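Local coordinates for IclR transcriptional regulator (Thermotoga maritima, PDB 1MKM), which probably binds DNA as a transcription factor of the IclR family, joining a winged helix-turn-helix domain to a zinc-binding regulatory domain of GAF-like fold, at residues B[42-47]-B[51-56]; B[24-29]-B[35-40]; B[86-91]-B[99-104]. All blocks are in the same frame, centred on the assembly; numbering follows the deposited sequence.

Contact 1 (B[42-47]-B[51-56]); sequences KYMVVL and GFVLRK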
loop_
_atom_site.group_PDB
_atom_site.type_symbol
_atom_site.label_atom_id
_atom_site.label_comp_id
_atom_site.label_asym_id
_atom_site.label_seq_id
_atom_site.Cartn_x
_atom_site.Cartn_y
_atom_site.Cartn_z
ATOM N N LYS B 42 19.546 21.207 -19.009
ATOM C CA LYS B 42 18.868 22.279 -19.719
ATOM C C LYS B 42 17.403 21.877 -19.913
ATOM O O LYS B 42 16.495 22.645 -19.602
ATOM C CB LYS B 42 19.556 22.534 -21.067
ATOM C CG LYS B 42 19.614 24.012 -21.467
ATOM C CD LYS B 42 20.734 24.281 -22.478
ATOM C CE LYS B 42 22.089 23.868 -21.906
ATOM N NZ LYS B 42 23.216 24.061 -22.863
ATOM N N TYR B 43 17.173 20.664 -20.410
ATOM C CA TYR B 43 15.812 20.192 -20.618
ATOM C C TYR B 43 15.118 19.847 -19.299
ATOM O O TYR B 43 13.994 20.277 -19.055
ATOM C CB TYR B 43 15.792 18.960 -21.515
ATOM C CG TYR B 43 16.317 19.178 -22.908
ATOM C CD1 TYR B 43 17.683 19.129 -23.172
ATOM C CD2 TYR B 43 15.445 19.379 -23.979
ATOM C CE1 TYR B 43 18.166 19.260 -24.469
ATOM C CE2 TYR B 43 15.915 19.516 -25.281
ATOM C CZ TYR B 43 17.277 19.452 -25.517
ATOM O OH TYR B 43 17.755 19.561 -26.800
ATOM N N MET B 44 15.788 19.072 -18.450
ATOM C CA MET B 44 15.212 18.658 -17.166
ATOM C C MET B 44 14.856 19.802 -16.198
ATOM O O MET B 44 13.885 19.704 -15.449
ATOM C CB MET B 44 16.152 17.666 -16.478
ATOM C CG MET B 44 16.373 16.361 -17.253
ATOM S SD MET B 44 14.846 15.522 -17.778
ATOM C CE MET B 44 13.849 15.651 -16.265
ATOM N N VAL B 45 15.632 20.883 -16.204
ATOM C CA VAL B 45 15.335 21.993 -15.308
ATOM C C VAL B 45 14.049 22.707 -15.734
ATOM O O VAL B 45 13.239 23.089 -14.887
ATOM C CB VAL B 45 16.517 23.014 -15.229
ATOM C CG1 VAL B 45 16.780 23.638 -16.587
ATOM C CG2 VAL B 45 16.201 24.095 -14.206
ATOM N N VAL B 46 13.856 22.887 -17.039
ATOM C CA VAL B 46 12.643 23.545 -17.529
ATOM C C VAL B 46 11.426 22.639 -17.330
ATOM O O VAL B 46 10.366 23.092 -16.884
ATOM C CB VAL B 46 12.758 23.932 -19.032
ATOM C CG1 VAL B 46 11.480 24.605 -19.482
ATOM C CG2 VAL B 46 13.943 24.885 -19.253
ATOM N N LEU B 47 11.580 21.358 -17.663
ATOM C CA LEU B 47 10.498 20.394 -17.489
ATOM C C LEU B 47 10.111 20.362 -16.018
ATOM O O LEU B 47 8.931 20.276 -15.679
ATOM C CB LEU B 47 10.930 18.994 -17.928
ATOM C CG LEU B 47 11.149 18.732 -19.421
ATOM C CD1 LEU B 47 11.668 17.300 -19.671
ATOM C CD2 LEU B 47 9.848 18.950 -20.136
ATOM N N GLY B 51 6.602 21.804 -14.139
ATOM C CA GLY B 51 5.788 20.806 -13.471
ATOM C C GLY B 51 5.510 19.517 -14.231
ATOM O O GLY B 51 4.705 18.700 -13.781
ATOM N N PHE B 52 6.163 19.327 -15.376
ATOM C CA PHE B 52 5.979 18.120 -16.178
ATOM C C PHE B 52 6.674 16.949 -15.539
ATOM O O PHE B 52 6.335 15.791 -15.776
ATOM C CB PHE B 52 6.522 18.327 -17.597
ATOM C CG PHE B 52 5.670 19.240 -18.424
ATOM C CD1 PHE B 52 5.868 20.621 -18.396
ATOM C CD2 PHE B 52 4.608 18.733 -19.156
ATOM C CE1 PHE B 52 5.004 21.486 -19.088
ATOM C CE2 PHE B 52 3.748 19.589 -19.841
ATOM C CZ PHE B 52 3.945 20.967 -19.806
ATOM N N VAL B 53 7.664 17.266 -14.720
ATOM C CA VAL B 53 8.428 16.249 -14.041
ATOM C C VAL B 53 8.616 16.618 -12.576
ATOM O O VAL B 53 8.568 17.798 -12.208
ATOM C CB VAL B 53 9.787 16.073 -14.728
ATOM C CG1 VAL B 53 10.675 15.200 -13.914
ATOM C CG2 VAL B 53 9.574 15.464 -16.099
ATOM N N LEU B 54 8.809 15.603 -11.740
ATOM C CA LEU B 54 9.014 15.814 -10.309
ATOM C C LEU B 54 10.386 15.289 -9.948
ATOM O O LEU B 54 10.767 14.189 -10.367
ATOM C CB LEU B 54 7.951 15.064 -9.499
ATOM C CG LEU B 54 7.836 15.441 -8.018
ATOM C CD1 LEU B 54 7.595 16.943 -7.902
ATOM C CD2 LEU B 54 6.683 14.651 -7.367
ATOM N N ARG B 55 11.155 16.064 -9.197
ATOM C CA ARG B 55 12.464 15.550 -8.841
ATOM C C ARG B 55 12.465 15.040 -7.414
ATOM O O ARG B 55 12.029 15.734 -6.494
ATOM C CB ARG B 55 13.580 16.586 -9.043
ATOM C CG ARG B 55 14.932 15.902 -9.104
ATOM C CD ARG B 55 16.089 16.822 -9.438
ATOM N NE ARG B 55 17.295 16.043 -9.717
ATOM C CZ ARG B 55 18.465 16.571 -10.071
ATOM N NH1 ARG B 55 18.599 17.887 -10.185
ATOM N NH2 ARG B 55 19.503 15.774 -10.333
ATOM N N LYS B 56 12.947 13.808 -7.261
ATOM C CA LYS B 56 13.022 13.122 -5.977
ATOM C C LYS B 56 14.162 13.615 -5.093
ATOM O O LYS B 56 15.112 14.256 -5.565
ATOM C CB LYS B 56 13.209 11.616 -6.195
ATOM C CG LYS B 56 12.109 10.915 -6.976
ATOM C CD LYS B 56 12.414 9.424 -7.093
ATOM C CE LYS B 56 11.258 8.657 -7.720
ATOM N NZ LYS B 56 11.409 7.178 -7.600
#
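Leu47, in the last turn of helix 37-50, and Phe52, just beyond its end, meet where the polypeptide turns from the presumed recognition helix of a winged helix-turn-helix into the first strand of the wing. Gly51, the residue at which the helix ends, has positive phi (88°) and closes a Schellman motif. A side chain at these backbone angles would be pressed against the preceding carbonyl oxygen; glycine, with no CB, avoids this.

The polar part of the contact belongs to the backbone. Phe52 N donates to Leu47 O at 2.9 Å, approaching nearly along the C=O axis although the N-H...O angle is only 135°. Val53 N adds a weak bond to Leu47 O, 3.4 Å long, so two successive amides of the outgoing chain converge on one carbonyl. That oxygen also lies at the edge of the Phe52 ring, near its plane.

The apolar part lies beside this turn. Leu47 CD2 packs on Phe52 CB at 4.2 Å, while the ring leads away from helix 37-50, to meet Phe11 of the second subunit and rest on Leu67. Leu47 CB faces Val53 CG2 at 4.2 Å. Met44 and Val53 are both buried, and Tyr61, on the second wing strand, covers the pair. The Met44 chain is bent at chi2 and chi3, and this double bend carries its terminal methyl toward the strand, where Met44 CE stands 4.0 Å from Val53 CG1.

Contact 2 (B[24-29]-B[35-40]); sequences VSVSEI and MSVSNA
Val26 meets Val37 where the start of helix 26-32 faces the start of helix 37-50, the two helices of the helix-turn-helix in the DNA-binding domain. Ahead of this meeting, Ser25 occupies the N-cap of helix 26-32 and forms a capping box with Glu28: Ser25 N donates to Glu28 OE2 at 3.1 Å, reaching that oxygen from above the carboxylate plane. The return bond, from Glu28 N to Ser25 OG, is less certain, the hydroxyl being imprecisely placed.

Val26 then carries the side-chain packing. Its CG2, placed between the backbone N and the carbonyl carbon (Val26 chi1 -57°), lies 3.9 Å from Val37 CG1, the two branched side chains crossing at a slant. Val37 opens a helix that is itself capped, Ser36 OG accepting from Asn39 N. The backbone of Val26 contributes as well, Val26 O resting 4.0 Å from Ala40 CB. At Ser27 the side chain points away, and it is Ser27 CA that receives the other Val37 methyl, CG2, at 4.3 Å. Ala40 has only a methyl and Ser27 presents its CA, which fits the 5.7 Å between the CA atoms of Ser27 and Val37.

Further on, Ile29 packs on Ile13 and Ile17 of helix 6-19 and on Met44 of helix 37-50, while wing strand 61-63 brings Tyr61 against Val26.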
loop_
_atom_site.group_PDB
_atom_site.type_symbol
_atom_site.label_atom_id
_atom_site.label_comp_id
_atom_site.label_asym_id
_atom_site.label_seq_id
_atom_site.Cartn_x
_atom_site.Cartn_y
_atom_site.Cartn_z
ATOM N N VAL B 24 13.958 8.182 -13.493
ATOM C CA VAL B 24 15.164 8.379 -14.291
ATOM C C VAL B 24 16.067 9.506 -13.754
ATOM O O VAL B 24 15.582 10.545 -13.311
ATOM C CB VAL B 24 14.777 8.705 -15.763
ATOM C CG1 VAL B 24 14.257 10.119 -15.856
ATOM C CG2 VAL B 24 15.961 8.504 -16.687
ATOM N N SER B 25 17.380 9.296 -13.822
ATOM C CA SER B 25 18.364 10.277 -13.351
ATOM C C SER B 25 18.823 11.162 -14.492
ATOM O O SER B 25 18.732 10.771 -15.654
ATOM C CB SER B 25 19.594 9.571 -12.797
ATOM O OG SER B 25 20.291 8.910 -13.843
ATOM N N VAL B 26 19.327 12.348 -14.162
ATOM C CA VAL B 26 19.822 13.262 -15.183
ATOM C C VAL B 26 20.847 12.501 -16.010
ATOM O O VAL B 26 20.873 12.593 -17.238
ATOM C CB VAL B 26 20.520 14.499 -14.566
ATOM C CG1 VAL B 26 19.574 15.225 -13.638
ATOM C CG2 VAL B 26 21.765 14.078 -13.809
ATOM N N SER B 27 21.686 11.746 -15.311
ATOM C CA SER B 27 22.739 10.952 -15.925
ATOM C C SER B 27 22.196 10.009 -16.987
ATOM O O SER B 27 22.741 9.923 -18.087
ATOM C CB SER B 27 23.466 10.147 -14.844
ATOM O OG SER B 27 24.206 9.073 -15.399
ATOM N N GLU B 28 21.112 9.314 -16.655
ATOM C CA GLU B 28 20.496 8.349 -17.559
ATOM C C GLU B 28 19.890 8.960 -18.819
ATOM O O GLU B 28 20.027 8.403 -19.910
ATOM C CB GLU B 28 19.449 7.547 -16.788
ATOM C CG GLU B 28 20.055 6.731 -15.651
ATOM C CD GLU B 28 19.011 6.122 -14.736
ATOM O OE1 GLU B 28 19.393 5.324 -13.849
ATOM O OE2 GLU B 28 17.813 6.444 -14.900
ATOM N N ILE B 29 19.222 10.102 -18.676
ATOM C CA ILE B 29 18.633 10.762 -19.831
ATOM C C ILE B 29 19.738 11.187 -20.788
ATOM O O ILE B 29 19.636 10.976 -21.999
ATOM C CB ILE B 29 17.806 11.991 -19.421
ATOM C CG1 ILE B 29 16.451 11.522 -18.887
ATOM C CG2 ILE B 29 17.650 12.946 -20.607
ATOM C CD1 ILE B 29 15.434 12.624 -18.703
ATOM N N MET B 35 24.030 13.231 -25.090
ATOM C CA MET B 35 24.279 14.608 -24.670
ATOM C C MET B 35 24.901 14.661 -23.272
ATOM O O MET B 35 24.764 13.728 -22.475
ATOM C CB MET B 35 22.985 15.441 -24.726
ATOM C CG MET B 35 21.821 14.949 -23.858
ATOM S SD MET B 35 20.260 15.874 -24.141
ATOM C CE MET B 35 20.587 17.295 -23.196
ATOM N N SER B 36 25.601 15.752 -22.980
ATOM C CA SER B 36 26.249 15.917 -21.681
ATOM C C SER B 36 25.233 16.105 -20.556
ATOM O O SER B 36 24.133 16.620 -20.775
ATOM C CB SER B 36 27.184 17.129 -21.708
ATOM O OG SER B 36 26.448 18.317 -21.959
ATOM N N VAL B 37 25.607 15.681 -19.353
ATOM C CA VAL B 37 24.745 15.841 -18.190
ATOM C C VAL B 37 24.369 17.317 -18.127
ATOM O O VAL B 37 23.246 17.676 -17.778
ATOM C CB VAL B 37 25.483 15.454 -16.879
ATOM C CG1 VAL B 37 24.681 15.909 -15.665
ATOM C CG2 VAL B 37 25.701 13.942 -16.825
ATOM N N SER B 38 25.329 18.162 -18.488
ATOM C CA SER B 38 25.145 19.605 -18.484
ATOM C C SER B 38 23.929 20.024 -19.297
ATOM O O SER B 38 23.069 20.751 -18.795
ATOM C CB SER B 38 26.395 20.297 -19.042
ATOM O OG SER B 38 26.230 21.709 -19.088
ATOM N N ASN B 39 23.854 19.570 -20.548
ATOM C CA ASN B 39 22.729 19.940 -21.400
ATOM C C ASN B 39 21.445 19.189 -21.071
ATOM O O ASN B 39 20.358 19.647 -21.417
ATOM C CB ASN B 39 23.094 19.781 -22.883
ATOM C CG ASN B 39 24.171 20.781 -23.329
ATOM O OD1 ASN B 39 25.318 20.706 -22.879
ATOM N ND2 ASN B 39 23.800 21.726 -24.197
ATOM N N ALA B 40 21.561 18.038 -20.409
ATOM C CA ALA B 40 20.370 17.293 -20.021
ATOM C C ALA B 40 19.657 18.200 -19.034
ATOM O O ALA B 40 18.437 18.360 -19.090
ATOM C CB ALA B 40 20.746 15.985 -19.354
#

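Contact 3 (B[86-91]-B[99-104]); sequences DHLVDI and VHLILK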
loop_
_atom_site.group_PDB
_atom_site.type_symbol
_atom_site.label_atom_id
_atom_site.label_comp_id
_atom_site.label_asym_id
_atom_site.label_seq_id
_atom_site.Cartn_x
_atom_site.Cartn_y
_atom_site.Cartn_z
ATOM N N ASP B 86 -22.204 10.164 -15.040
ATOM C CA ASP B 86 -22.960 9.402 -14.049
ATOM C C ASP B 86 -23.803 8.285 -14.641
ATOM O O ASP B 86 -23.934 7.208 -14.048
ATOM C CB ASP B 86 -23.822 10.326 -13.191
ATOM C CG ASP B 86 -22.986 11.186 -12.266
ATOM O OD1 ASP B 86 -21.949 10.688 -11.791
ATOM O OD2 ASP B 86 -23.354 12.350 -12.006
ATOM N N HIS B 87 -24.377 8.527 -15.809
ATOM C CA HIS B 87 -25.162 7.492 -16.452
ATOM C C HIS B 87 -24.233 6.329 -16.731
ATOM O O HIS B 87 -24.646 5.180 -16.727
ATOM C CB HIS B 87 -25.774 8.015 -17.744
ATOM C CG HIS B 87 -26.819 9.059 -17.518
ATOM N ND1 HIS B 87 -26.550 10.250 -16.879
ATOM C CD2 HIS B 87 -28.137 9.085 -17.827
ATOM C CE1 HIS B 87 -27.658 10.966 -16.804
ATOM N NE2 HIS B 87 -28.635 10.281 -17.372
ATOM N N LEU B 88 -22.962 6.639 -16.957
ATOM C CA LEU B 88 -21.972 5.607 -17.226
ATOM C C LEU B 88 -21.713 4.818 -15.950
ATOM O O LEU B 88 -21.705 3.591 -15.964
ATOM C CB LEU B 88 -20.676 6.234 -17.744
ATOM C CG LEU B 88 -20.807 7.100 -19.005
ATOM C CD1 LEU B 88 -19.454 7.736 -19.317
ATOM C CD2 LEU B 88 -21.292 6.262 -20.201
ATOM N N VAL B 89 -21.511 5.527 -14.846
ATOM C CA VAL B 89 -21.270 4.868 -13.570
ATOM C C VAL B 89 -22.486 3.996 -13.246
ATOM O O VAL B 89 -22.348 2.886 -12.725
ATOM C CB VAL B 89 -21.039 5.900 -12.429
ATOM C CG1 VAL B 89 -20.766 5.187 -11.123
ATOM C CG2 VAL B 89 -19.857 6.809 -12.772
ATOM N N ASP B 90 -23.677 4.484 -13.582
ATOM C CA ASP B 90 -24.876 3.711 -13.313
ATOM C C ASP B 90 -24.919 2.456 -14.193
ATOM O O ASP B 90 -25.234 1.358 -13.708
ATOM C CB ASP B 90 -26.121 4.583 -13.517
ATOM C CG ASP B 90 -27.422 3.885 -13.090
ATOM O OD1 ASP B 90 -27.433 3.112 -12.100
ATOM O OD2 ASP B 90 -28.445 4.136 -13.752
ATOM N N ILE B 91 -24.579 2.612 -15.472
ATOM C CA ILE B 91 -24.573 1.482 -16.393
ATOM C C ILE B 91 -23.612 0.420 -15.885
ATOM O O ILE B 91 -23.855 -0.769 -16.054
ATOM C CB ILE B 91 -24.134 1.896 -17.820
ATOM C CG1 ILE B 91 -25.086 2.959 -18.374
ATOM C CG2 ILE B 91 -24.116 0.667 -18.733
ATOM C CD1 ILE B 91 -24.711 3.469 -19.740
ATOM N N VAL B 99 -17.661 0.243 -19.054
ATOM C CA VAL B 99 -18.427 1.118 -19.939
ATOM C C VAL B 99 -17.489 2.119 -20.619
ATOM O O VAL B 99 -16.606 2.664 -19.963
ATOM C CB VAL B 99 -19.459 1.919 -19.112
ATOM C CG1 VAL B 99 -20.296 2.835 -20.014
ATOM C CG2 VAL B 99 -20.337 0.957 -18.328
ATOM N N HIS B 100 -17.675 2.359 -21.918
ATOM C CA HIS B 100 -16.847 3.321 -22.645
ATOM C C HIS B 100 -17.713 4.372 -23.302
ATOM O O HIS B 100 -18.890 4.145 -23.578
ATOM C CB HIS B 100 -16.020 2.645 -23.745
ATOM C CG HIS B 100 -15.008 1.672 -23.236
ATOM N ND1 HIS B 100 -13.726 2.043 -22.891
ATOM C CD2 HIS B 100 -15.092 0.340 -23.005
ATOM C CE1 HIS B 100 -13.061 0.982 -22.469
ATOM N NE2 HIS B 100 -13.866 -0.066 -22.528
ATOM N N LEU B 101 -17.117 5.532 -23.545
ATOM C CA LEU B 101 -17.793 6.630 -24.219
ATOM C C LEU B 101 -16.772 7.185 -25.193
ATOM O O LEU B 101 -15.761 7.760 -24.774
ATOM C CB LEU B 101 -18.201 7.731 -23.233
ATOM C CG LEU B 101 -18.843 8.945 -23.927
ATOM C CD1 LEU B 101 -20.194 8.533 -24.446
ATOM C CD2 LEU B 101 -18.986 10.148 -22.978
ATOM N N ILE B 102 -17.014 6.997 -26.488
ATOM C CA ILE B 102 -16.082 7.498 -27.492
ATOM C C ILE B 102 -16.618 8.728 -28.190
ATOM O O ILE B 102 -17.782 8.761 -28.589
ATOM C CB ILE B 102 -15.745 6.428 -28.553
ATOM C CG1 ILE B 102 -16.877 6.297 -29.567
ATOM C CG2 ILE B 102 -15.536 5.092 -27.882
ATOM C CD1 ILE B 102 -16.555 5.320 -30.697
ATOM N N LEU B 103 -15.762 9.741 -28.319
ATOM C CA LEU B 103 -16.111 11.010 -28.980
ATOM C C LEU B 103 -15.820 10.898 -30.462
ATOM O O LEU B 103 -14.715 10.532 -30.839
ATOM C CB LEU B 103 -15.273 12.163 -28.408
ATOM C CG LEU B 103 -15.414 13.565 -29.010
ATOM C CD1 LEU B 103 -16.798 14.135 -28.713
ATOM C CD2 LEU B 103 -14.340 14.471 -28.416
ATOM N N LYS B 104 -16.813 11.207 -31.291
ATOM C CA LYS B 104 -16.685 11.157 -32.750
ATOM C C LYS B 104 -15.794 12.295 -33.253
ATOM O O LYS B 104 -16.132 13.459 -33.081
ATOM C CB LYS B 104 -18.073 11.273 -33.379
ATOM C CG LYS B 104 -18.116 11.706 -34.849
ATOM C CD LYS B 104 -17.859 10.557 -35.811
ATOM C CE LYS B 104 -18.456 10.868 -37.179
ATOM N NZ LYS B 104 -17.845 12.078 -37.787
#
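Leu88 and Val99 mark the place where helix 86-91 lies over strand 99-104, the two running roughly antiparallel, at 150°, with their axes 8.6 Å apart at closest approach. The contact between them is apolar and buried.

Val99 is gripped through both of its methyls. CG1, anti to the backbone N (chi1 -179°), is met by Leu88 CD2 at 3.6 Å, the two side chains crossing at a slant. Val99 CG2 takes the other partner, Ile91 CG2, at 3.8 Å, and here the side chains cross at about a right angle; the same methyl lies 3.8 Å from Leu88 O, so it also packs against the helix backbone. Farther along the strand, Leu88 sends its second branch across Leu101, with Leu88 CD1 4.1 Å from Leu101 CB. Leu88 therefore spans two alternate strand residues that face the helix, while His100 between them points away. Were Val99 an alanine, Leu88 CD2 and Ile91 CG2 would probably lose the methyls they rest on, opening a gap between helix and sheet.

Ile91 continues the packing onto Val235 of helix 226-246 and Ile217 of strand 211-220, so two helices share this side of the sheet. Helices 79-93 and 226-246 packed on a six-stranded antiparallel sheet of order 3-2-1-6-5-4 are consistent with the GAF-like fold of the IclR C-terminal domain.

Contacts 1 and 2 are successive steps in building one DNA-binding domain: helix 37-50 is common to both, offering its first turn to contact 2 and its later turns to contact 1. Their centres are 12 Å apart, and they touch, Tyr43 packing on Met35 and Arg55 on Val26. Contact 3 belongs to the regulatory domain, its centre about 35 Å from that of contact 1 and about 43 Å from that of contact 2, with no touch to either. Of the three it lies nearest to the metal site, though not a part of it: the side chain of Val99 is about 10 Å from a zinc ion and about 10 Å from that of Cys199, a residue known to bind zinc in this protein.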